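Local coordinates for protein SecB-like chaperone Rv1957 (Mycobacterium tuberculosis, PDB 5MTW) that acts as the chaperone of a toxin-antitoxin-chaperone system: it binds the antitoxin HigA1, prevents its aggregation and is required for neutralisation of the toxin HigB1, at residues A[71-76]-A[105-110]. Sequence-based numbering, arbitrary orientation.
Sequences VVRISC and DFEFAA
The two central strands of the four-stranded antiparallel SecB-like sheet pair here, 71-76 against 105-110. Val72, Ile74 and Cys76 form the hydrogen-bonded pairs with Ala110, Phe108 and Phe106, and these side chains lie on one face of the sheet. Each pair is closed by two backbone bonds. The straightest runs from Ala110 N to Val72 O (2.7 Å, 174° at the hydrogen). Arg73 with Ala109 and Ser75 with Glu107 are the non-hydrogen-bonded pairs, with their side chains on the other face.

On that second face Arg73 and Glu107 are joined by a salt bridge. Arg73 NH1 meets the syn lone pair of Glu107 OE2 at 2.8 Å, close to the guanidinium plane. The two flat groups are turned 78° apart, and OE2 alone of the two carboxylate oxygens bonds to Arg73. Glu107 reaches it with CG anti to the backbone N (chi1 -172°) and an extended chain that passes Ile74 O. Glu107 OE1 makes a salt bridge with Arg35 NE, and Arg73 NE binds Asp61, so the charges continue to both outer strands. Val71 CG1 touches Ala109 CB at 4.0 Å; both residues also pack on the bound antitoxin peptide.

The opposite face is covered by helix 125-154. There Cys76 CB lies over the Phe106 ring in a CH-pi contact, 3.8 Å from its centroid. Cys76 SG approaches the same ring obliquely. Tyr147 of the helix meets Phe106 edge-to-face, and Ile74 and Ala110 both touch Leu140.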
loop_
_atom_site.group_PDB
_atom_site.type_symbol
_atom_site.label_atom_id
_atom_site.label_comp_id
_atom_site.label_asym_id
_atom_site.label_seq_id
_atom_site.Cartn_x
_atom_site.Cartn_y
_atom_site.Cartn_z
ATOM N N VAL A 71 21.325 -9.920 -5.651
ATOM C CA VAL A 71 20.362 -8.915 -5.196
ATOM C C VAL A 71 20.640 -7.547 -5.784
ATOM O O VAL A 71 21.752 -7.047 -5.677
ATOM C CB VAL A 71 20.455 -8.775 -3.659
ATOM C CG1 VAL A 71 19.481 -7.682 -3.140
ATOM C CG2 VAL A 71 20.098 -10.092 -3.035
ATOM N N VAL A 72 19.638 -6.947 -6.394
ATOM C CA VAL A 72 19.696 -5.548 -6.865
ATOM C C VAL A 72 19.058 -4.673 -5.824
ATOM O O VAL A 72 17.893 -4.938 -5.392
ATOM C CB VAL A 72 18.977 -5.337 -8.220
ATOM C CG1 VAL A 72 19.038 -3.851 -8.629
ATOM C CG2 VAL A 72 19.672 -6.213 -9.241
ATOM N N ARG A 73 19.802 -3.646 -5.387
ATOM C CA ARG A 73 19.343 -2.719 -4.368
ATOM C C ARG A 73 19.318 -1.313 -4.967
ATOM O O ARG A 73 20.243 -0.907 -5.720
ATOM C CB ARG A 73 20.275 -2.712 -3.108
ATOM C CG ARG A 73 20.286 -3.933 -2.263
ATOM C CD ARG A 73 21.113 -3.727 -0.985
ATOM N NE ARG A 73 22.528 -3.924 -1.257
ATOM C CZ ARG A 73 23.466 -2.969 -1.219
ATOM N NH1 ARG A 73 23.164 -1.716 -0.861
ATOM N NH2 ARG A 73 24.728 -3.294 -1.545
ATOM N N ILE A 74 18.265 -0.588 -4.668
ATOM C CA ILE A 74 18.223 0.853 -4.964
ATOM C C ILE A 74 17.923 1.614 -3.685
ATOM O O ILE A 74 16.889 1.373 -3.012
ATOM C CB ILE A 74 17.233 1.216 -6.103
ATOM C CG1 ILE A 74 17.669 0.418 -7.355
ATOM C CG2 ILE A 74 17.249 2.730 -6.352
ATOM C CD1 ILE A 74 16.706 0.475 -8.481
ATOM N N SER A 75 18.920 2.420 -3.332
ATOM C CA SER A 75 18.873 3.391 -2.212
ATOM C C SER A 75 18.288 4.722 -2.724
ATOM O O SER A 75 18.624 5.150 -3.837
ATOM C CB SER A 75 20.300 3.589 -1.628
ATOM O OG SER A 75 20.248 4.439 -0.512
ATOM N N CYS A 76 17.310 5.279 -2.009
ATOM C CA CYS A 76 16.633 6.499 -2.425
ATOM C C CYS A 76 16.703 7.572 -1.322
ATOM O O CYS A 76 16.562 7.263 -0.089
ATOM C CB CYS A 76 15.178 6.230 -2.748
ATOM S SG CYS A 76 14.929 4.857 -3.861
ATOM N N ASP A 105 14.600 8.497 3.496
ATOM C CA ASP A 105 15.711 7.708 2.980
ATOM C C ASP A 105 15.324 6.236 3.158
ATOM O O ASP A 105 15.014 5.800 4.274
ATOM C CB ASP A 105 17.007 8.049 3.721
ATOM C CG ASP A 105 18.163 7.083 3.375
ATOM O OD1 ASP A 105 18.471 6.760 2.163
ATOM O OD2 ASP A 105 18.791 6.641 4.348
ATOM N N PHE A 106 15.206 5.543 2.046
ATOM C CA PHE A 106 14.809 4.167 2.066
ATOM C C PHE A 106 15.526 3.337 0.996
ATOM O O PHE A 106 16.037 3.876 0.003
ATOM C CB PHE A 106 13.268 4.093 1.955
ATOM C CG PHE A 106 12.720 4.661 0.687
ATOM C CD1 PHE A 106 12.487 6.007 0.564
ATOM C CD2 PHE A 106 12.510 3.868 -0.385
ATOM C CE1 PHE A 106 11.967 6.580 -0.632
ATOM C CE2 PHE A 106 12.020 4.373 -1.592
ATOM C CZ PHE A 106 11.729 5.744 -1.715
ATOM N N GLU A 107 15.465 2.017 1.116
ATOM C CA GLU A 107 16.101 1.188 0.135
ATOM C C GLU A 107 15.335 -0.121 -0.140
ATOM O O GLU A 107 14.863 -0.733 0.811
ATOM C CB GLU A 107 17.482 0.782 0.674
ATOM C CG GLU A 107 18.330 0.059 -0.334
ATOM C CD GLU A 107 19.713 -0.305 0.240
ATOM O OE1 GLU A 107 19.899 -0.293 1.455
ATOM O OE2 GLU A 107 20.635 -0.556 -0.571
ATOM N N PHE A 108 15.073 -0.385 -1.413
ATOM C CA PHE A 108 14.417 -1.559 -1.872
ATOM C C PHE A 108 15.449 -2.573 -2.419
ATOM O O PHE A 108 16.550 -2.220 -2.915
ATOM C CB PHE A 108 13.346 -1.208 -2.954
ATOM C CG PHE A 108 11.988 -0.803 -2.352
ATOM C CD1 PHE A 108 11.042 -1.774 -2.052
ATOM C CD2 PHE A 108 11.670 0.541 -2.049
ATOM C CE1 PHE A 108 9.800 -1.434 -1.443
ATOM C CE2 PHE A 108 10.458 0.883 -1.459
ATOM C CZ PHE A 108 9.497 -0.093 -1.230
ATOM N N ALA A 109 15.067 -3.841 -2.346
ATOM C CA ALA A 109 15.833 -4.915 -2.863
ATOM C C ALA A 109 15.008 -5.843 -3.685
ATOM O O ALA A 109 13.897 -6.125 -3.259
ATOM C CB ALA A 109 16.325 -5.752 -1.736
ATOM N N ALA A 110 15.582 -6.280 -4.800
ATOM C CA ALA A 110 15.098 -7.324 -5.672
ATOM C C ALA A 110 16.091 -8.559 -5.765
ATOM O O ALA A 110 17.316 -8.438 -6.015
ATOM C CB ALA A 110 14.740 -6.752 -7.053
#